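Glycinin A3B4 subunit (Glycine max, PDB 2D5F) probably serves as a seed storage protein of the 11S globulin family, built from two cupin domains and assembled into a hexamer. Local coordinates at residues T223-L227 against R228-D232; S206-K210 against H211-Q215. One frame throughout, in Å; residues are numbered along the deposited sequence.

Contact 1 (T223-L227 against R228-D232)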
ATOM      1  N   THR B 223      -5.473  25.516  41.381  1.00 43.56           N
ATOM      2  CA  THR B 223      -5.496  24.272  40.619  1.00 40.37           C
ATOM      3  C   THR B 223      -4.247  24.199  39.742  1.00 34.65           C
ATOM      4  O   THR B 223      -3.582  23.167  39.678  1.00 37.70           O
ATOM      5  CB  THR B 223      -6.747  24.194  39.715  1.00 36.79           C
ATOM      6  OG1 THR B 223      -7.926  24.213  40.527  1.00 44.04           O
ATOM      7  CG2 THR B 223      -6.736  22.916  38.882  1.00 39.56           C
ATOM      8  N   ALA B 224      -3.927  25.311  39.086  1.00 35.85           N
ATOM      9  CA  ALA B 224      -2.768  25.383  38.204  1.00 37.31           C
ATOM     10  C   ALA B 224      -1.456  25.098  38.930  1.00 38.82           C
ATOM     11  O   ALA B 224      -0.561  24.465  38.367  1.00 35.83           O
ATOM     12  CB  ALA B 224      -2.708  26.748  37.524  1.00 28.43           C
ATOM     13  N   GLU B 225      -1.328  25.566  40.169  1.00 33.27           N
ATOM     14  CA  GLU B 225      -0.104  25.316  40.921  1.00 31.82           C
ATOM     15  C   GLU B 225       0.032  23.823  41.197  1.00 25.53           C
ATOM     16  O   GLU B 225       1.125  23.267  41.101  1.00 31.52           O
ATOM     17  CB  GLU B 225      -0.094  26.091  42.246  1.00 34.02           C
ATOM     18  CG  GLU B 225       1.105  25.756  43.142  1.00 41.99           C
ATOM     19  CD  GLU B 225       2.431  26.322  42.638  1.00 49.51           C
ATOM     20  OE1 GLU B 225       2.704  26.258  41.420  1.00 44.41           O
ATOM     21  OE2 GLU B 225       3.217  26.823  43.473  1.00 58.50           O
ATOM     22  N   LYS B 226      -1.077  23.174  41.535  1.00 27.79           N
ATOM     23  CA  LYS B 226      -1.042  21.742  41.809  1.00 31.40           C
ATOM     24  C   LYS B 226      -0.687  20.960  40.554  1.00 31.71           C
ATOM     25  O   LYS B 226      -0.117  19.873  40.630  1.00 33.53           O
ATOM     26  CB  LYS B 226      -2.385  21.264  42.358  1.00 36.36           C
ATOM     27  CG  LYS B 226      -2.602  21.648  43.815  1.00 45.34           C
ATOM     28  CD  LYS B 226      -3.782  20.915  44.411  1.00 48.57           C
ATOM     29  CE  LYS B 226      -3.750  20.982  45.932  1.00 52.72           C
ATOM     30  NZ  LYS B 226      -4.774  20.090  46.543  1.00 58.95           N
ATOM     31  N   LEU B 227      -1.019  21.524  39.397  1.00 27.28           N
ATOM     32  CA  LEU B 227      -0.717  20.874  38.128  1.00 33.19           C
ATOM     33  C   LEU B 227       0.785  20.817  37.893  1.00 28.52           C
ATOM     34  O   LEU B 227       1.260  20.043  37.065  1.00 33.61           O
ATOM     35  CB  LEU B 227      -1.386  21.619  36.971  1.00 26.14           C
ATOM     36  CG  LEU B 227      -2.899  21.440  36.847  1.00 25.34           C
ATOM     37  CD1 LEU B 227      -3.397  22.200  35.622  1.00 26.37           C
ATOM     38  CD2 LEU B 227      -3.239  19.961  36.726  1.00 26.15           C
ATOM     39  N   ARG B 228       1.527  21.635  38.636  1.00 29.17           N
ATOM     40  CA  ARG B 228       2.979  21.692  38.517  1.00 27.62           C
ATOM     41  C   ARG B 228       3.681  20.757  39.504  1.00 28.59           C
ATOM     42  O   ARG B 228       4.904  20.640  39.487  1.00 27.45           O
ATOM     43  CB  ARG B 228       3.464  23.132  38.730  1.00 28.23           C
ATOM     44  CG  ARG B 228       2.794  24.146  37.811  1.00 34.97           C
ATOM     45  CD  ARG B 228       3.242  25.581  38.085  1.00 34.05           C
ATOM     46  NE  ARG B 228       4.630  25.817  37.698  1.00 38.23           N
ATOM     47  CZ  ARG B 228       5.625  26.021  38.552  1.00 40.89           C
ATOM     48  NH1 ARG B 228       6.856  26.223  38.101  1.00 49.06           N
ATOM     49  NH2 ARG B 228       5.394  26.026  39.859  1.00 41.21           N
ATOM     50  N   SER B 229       2.905  20.088  40.353  1.00 26.82           N
ATOM     51  CA  SER B 229       3.452  19.160  41.349  1.00 32.02           C
ATOM     52  C   SER B 229       4.595  19.782  42.153  1.00 32.50           C
ATOM     53  O   SER B 229       5.655  19.177  42.303  1.00 36.21           O
ATOM     54  CB  SER B 229       3.962  17.893  40.659  1.00 31.49           C
ATOM     55  OG  SER B 229       2.964  17.320  39.842  1.00 30.71           O
ATOM     56  N   PRO B 230       4.385  20.986  42.702  1.00 37.32           N
ATOM     57  CA  PRO B 230       5.427  21.663  43.481  1.00 43.49           C
ATOM     58  C   PRO B 230       5.905  20.991  44.775  1.00 44.48           C
ATOM     59  O   PRO B 230       7.091  21.058  45.096  1.00 51.37           O
ATOM     60  CB  PRO B 230       4.815  23.039  43.734  1.00 44.19           C
ATOM     61  CG  PRO B 230       3.355  22.728  43.861  1.00 41.71           C
ATOM     62  CD  PRO B 230       3.133  21.765  42.714  1.00 37.65           C
ATOM     63  N   ASP B 231       5.008  20.342  45.511  1.00 42.45           N
ATOM     64  CA  ASP B 231       5.395  19.708  46.774  1.00 42.12           C
ATOM     65  C   ASP B 231       5.347  18.179  46.760  1.00 46.84           C
ATOM     66  O   ASP B 231       5.558  17.529  47.789  1.00 41.32           O
ATOM     67  CB  ASP B 231       4.495  20.222  47.900  1.00 45.82           C
ATOM     68  CG  ASP B 231       4.338  21.731  47.878  1.00 44.85           C
ATOM     69  OD1 ASP B 231       5.364  22.440  47.926  1.00 43.45           O
ATOM     70  OD2 ASP B 231       3.186  22.207  47.808  1.00 49.22           O
ATOM     71  N   ASP B 232       5.081  17.610  45.591  1.00 42.61           N
ATOM     72  CA  ASP B 232       4.982  16.165  45.438  1.00 34.10           C
ATOM     73  C   ASP B 232       6.329  15.476  45.615  1.00 32.12           C
ATOM     74  O   ASP B 232       7.288  15.793  44.913  1.00 38.50           O
ATOM     75  CB  ASP B 232       4.428  15.838  44.053  1.00 32.07           C
ATOM     76  CG  ASP B 232       3.909  14.432  43.956  1.00 30.43           C
ATOM     77  OD1 ASP B 232       4.413  13.566  44.699  1.00 27.67           O
ATOM     78  OD2 ASP B 232       3.001  14.195  43.131  1.00 34.07           O
TER
HETATM   79  O   HOH W   1       3.009  17.999  37.182  1.00 26.68           O
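Glu225 and Arg228 are joined by a local salt bridge at the C-terminal end of helix 221-226, where the chain turns off into the loop leading to strand 237-239. Arg228 NH2 donates to Glu225 OE1 at 3.1 Å, meeting the oxygen on its syn side; carboxylate and guanidinium planes are only 17° apart. Glu225 gets there by a bend at chi2 (72°), which folds the carboxylate back over the turn, and its CG also lies 3.8 Å from Pro230 CG. The backbone closes beside this pair. Arg228 N donates to Glu225 O, and Ser229 N reaches Lys226 O at 3.0 Å across a type I turn from Lys226 to Ser229. Ser229, with positive phi, is the first residue to leave helical angles, and Pro230 CD then sits 3.0 Å from Glu225 O. A water bridges Leu227 O and Ser229 OG. An alanine in place of Glu225 would probably leave Arg228 NH2 without this carboxylate and uncover one side of the Pro230 ring. Since Arg228 NE is also bonded to Phe208 O, the guanidinium is held from two directions, and the nearby carboxylate probably helps balance its charge.

Contact 2 (S206-K210 against H211-Q215)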
ATOM      1  N   SER B 206       5.479  21.376  34.997  1.00 25.17           N
ATOM      2  CA  SER B 206       6.236  22.164  35.967  1.00 29.42           C
ATOM      3  C   SER B 206       7.131  23.186  35.265  1.00 32.43           C
ATOM      4  O   SER B 206       7.737  24.039  35.913  1.00 34.40           O
ATOM      5  CB  SER B 206       7.091  21.254  36.858  1.00 33.20           C
ATOM      6  OG  SER B 206       8.166  20.672  36.141  1.00 30.23           O
ATOM      7  N   GLY B 207       7.201  23.099  33.938  1.00 30.60           N
ATOM      8  CA  GLY B 207       8.021  24.021  33.170  1.00 25.56           C
ATOM      9  C   GLY B 207       7.291  25.305  32.815  1.00 27.12           C
ATOM     10  O   GLY B 207       7.886  26.232  32.266  1.00 26.23           O
ATOM     11  N   PHE B 208       5.999  25.350  33.126  1.00 24.67           N
ATOM     12  CA  PHE B 208       5.162  26.515  32.858  1.00 28.51           C
ATOM     13  C   PHE B 208       4.767  27.160  34.189  1.00 32.98           C
ATOM     14  O   PHE B 208       4.672  26.479  35.209  1.00 24.56           O
ATOM     15  CB  PHE B 208       3.893  26.091  32.113  1.00 25.38           C
ATOM     16  CG  PHE B 208       4.145  25.568  30.727  1.00 30.73           C
ATOM     17  CD1 PHE B 208       4.262  26.444  29.650  1.00 28.78           C
ATOM     18  CD2 PHE B 208       4.271  24.197  30.498  1.00 26.37           C
ATOM     19  CE1 PHE B 208       4.500  25.965  28.364  1.00 27.11           C
ATOM     20  CE2 PHE B 208       4.510  23.706  29.220  1.00 24.41           C
ATOM     21  CZ  PHE B 208       4.625  24.594  28.148  1.00 32.99           C
ATOM     22  N   SER B 209       4.530  28.468  34.172  1.00 25.84           N
ATOM     23  CA  SER B 209       4.137  29.188  35.382  1.00 32.03           C
ATOM     24  C   SER B 209       2.674  28.896  35.692  1.00 32.10           C
ATOM     25  O   SER B 209       1.879  28.677  34.775  1.00 28.94           O
ATOM     26  CB  SER B 209       4.308  30.692  35.178  1.00 31.96           C
ATOM     27  OG  SER B 209       3.348  31.176  34.255  1.00 33.99           O
ATOM     28  N   LYS B 210       2.308  28.902  36.973  1.00 23.59           N
ATOM     29  CA  LYS B 210       0.920  28.632  37.343  1.00 27.84           C
ATOM     30  C   LYS B 210      -0.020  29.651  36.717  1.00 22.78           C
ATOM     31  O   LYS B 210      -1.158  29.334  36.376  1.00 28.90           O
ATOM     32  CB  LYS B 210       0.733  28.632  38.868  1.00 31.73           C
ATOM     33  CG  LYS B 210       0.987  29.965  39.564  1.00 40.68           C
ATOM     34  CD  LYS B 210       0.682  29.862  41.068  1.00 40.83           C
ATOM     35  CE  LYS B 210       1.273  31.031  41.846  1.00 42.34           C
ATOM     36  NZ  LYS B 210       0.881  32.333  41.242  1.00 44.79           N
ATOM     37  N   HIS B 211       0.458  30.878  36.562  1.00 27.30           N
ATOM     38  CA  HIS B 211      -0.366  31.917  35.970  1.00 31.44           C
ATOM     39  C   HIS B 211      -0.749  31.566  34.537  1.00 33.12           C
ATOM     40  O   HIS B 211      -1.909  31.715  34.142  1.00 26.53           O
ATOM     41  CB  HIS B 211       0.366  33.256  35.974  1.00 33.05           C
ATOM     42  CG  HIS B 211      -0.394  34.352  35.295  1.00 45.76           C
ATOM     43  ND1 HIS B 211       0.103  35.046  34.214  1.00 44.22           N
ATOM     44  CD2 HIS B 211      -1.633  34.852  35.527  1.00 43.40           C
ATOM     45  CE1 HIS B 211      -0.796  35.926  33.806  1.00 47.04           C
ATOM     46  NE2 HIS B 211      -1.858  35.828  34.586  1.00 46.97           N
ATOM     47  N   PHE B 212       0.230  31.114  33.760  1.00 26.78           N
ATOM     48  CA  PHE B 212      -0.032  30.761  32.369  1.00 30.89           C
ATOM     49  C   PHE B 212      -0.868  29.491  32.264  1.00 27.33           C
ATOM     50  O   PHE B 212      -1.729  29.383  31.387  1.00 30.99           O
ATOM     51  CB  PHE B 212       1.278  30.592  31.595  1.00 25.35           C
ATOM     52  CG  PHE B 212       1.076  30.363  30.123  1.00 32.59           C
ATOM     53  CD1 PHE B 212       1.077  29.076  29.598  1.00 33.40           C
ATOM     54  CD2 PHE B 212       0.847  31.435  29.268  1.00 31.62           C
ATOM     55  CE1 PHE B 212       0.853  28.860  28.236  1.00 26.65           C
ATOM     56  CE2 PHE B 212       0.621  31.229  27.906  1.00 34.29           C
ATOM     57  CZ  PHE B 212       0.624  29.935  27.393  1.00 31.28           C
ATOM     58  N   LEU B 213      -0.621  28.532  33.150  1.00 23.02           N
ATOM     59  CA  LEU B 213      -1.401  27.303  33.123  1.00 28.44           C
ATOM     60  C   LEU B 213      -2.828  27.666  33.496  1.00 35.18           C
ATOM     61  O   LEU B 213      -3.784  27.136  32.925  1.00 35.34           O
ATOM     62  CB  LEU B 213      -0.846  26.272  34.113  1.00 22.74           C
ATOM     63  CG  LEU B 213       0.515  25.656  33.752  1.00 35.98           C
ATOM     64  CD1 LEU B 213       0.865  24.561  34.752  1.00 23.95           C
ATOM     65  CD2 LEU B 213       0.469  25.079  32.331  1.00 28.84           C
ATOM     66  N   ALA B 214      -2.967  28.586  34.447  1.00 32.26           N
ATOM     67  CA  ALA B 214      -4.281  29.026  34.895  1.00 32.24           C
ATOM     68  C   ALA B 214      -5.074  29.581  33.714  1.00 33.01           C
ATOM     69  O   ALA B 214      -6.242  29.237  33.529  1.00 36.56           O
ATOM     70  CB  ALA B 214      -4.139  30.087  35.992  1.00 29.12           C
ATOM     71  N   GLN B 215      -4.434  30.428  32.910  1.00 26.11           N
ATOM     72  CA  GLN B 215      -5.095  31.008  31.746  1.00 29.65           C
ATOM     73  C   GLN B 215      -5.309  29.968  30.645  1.00 31.02           C
ATOM     74  O   GLN B 215      -6.391  29.878  30.067  1.00 32.63           O
ATOM     75  CB  GLN B 215      -4.272  32.171  31.177  1.00 32.82           C
ATOM     76  CG  GLN B 215      -4.015  33.309  32.146  1.00 37.85           C
ATOM     77  CD  GLN B 215      -3.430  34.520  31.458  1.00 49.15           C
ATOM     78  OE1 GLN B 215      -4.154  35.424  31.037  1.00 54.34           O
ATOM     79  NE2 GLN B 215      -2.111  34.538  31.318  1.00 52.37           N
TER
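His211 lies in the first turn of helix 210-216, with its CB 4.0 Å from Ser209 OG, while its imidazole ring makes no contact with 206-210 and has Gln215 CG over one face, offset toward the rim. At Phe212 the contact becomes specific. Its backbone N donates to Ser209 OG at 3.2 Å with an N-H...O angle of 159°, and the same hydroxyl oxygen lies 3.4 Å from Phe212 CB. Ser209 can do this because its OG stands between the backbone N and the carbonyl carbon (chi1 69°), turned back over the first helical turn. This is an N-cap: Ser209 sits just before helix 210-216 and its side chain takes up an amide of the first turn, which has no earlier helical carbonyl to bond to. The Phe212 side chain runs beside that of Phe208, pointing the same way, and the rings meet obliquely, Phe212 CD1 lying 4.1 Å from Phe208 CD1. Val404 and Arg402 of the second subunit pack on Phe208 and Phe212 respectively, placing this aromatic pair at a subunit interface. Leu213 follows, its N donating to Ser209 O at 3.0 Å, nearly in line with the carbonyl bond (C=O...N angle 162°). Its side chain crosses that of Phe208 at about a right angle, bringing CD2 to 3.6 Å from Phe208 CB; Phe208, just before the cap, and Leu213 thus form a hydrophobic staple across it. Ala214 N continues the helical pattern with a 2.7 Å bond to the carbonyl oxygen of Lys210, whose amine forms a salt bridge with Glu221, and the methyl CB of Ala214 rests 3.1 Å from that same Lys210 O.

How the contacts relate
Contact 2 starts helix 210-216 and contact 1 finishes the next one, helix 221-226, so the two treat opposite helix ends with different chemistry: a serine cap and apolar packing at the first, a salt bridge and a backbone turn at the second. Neither is in the core of the chain. Their centres lie about 32 Å (contact 1) and 35 Å (contact 2) from the chain's centre, beyond the 23 Å radius of gyration, and both are partly buried at the interface with the second subunit. They also meet directly, about 10 Å apart between centres: the Arg228 side chain ties them together, and Ala224 CB approaches Lys210 O at 3.2 Å, where the two helices pack together.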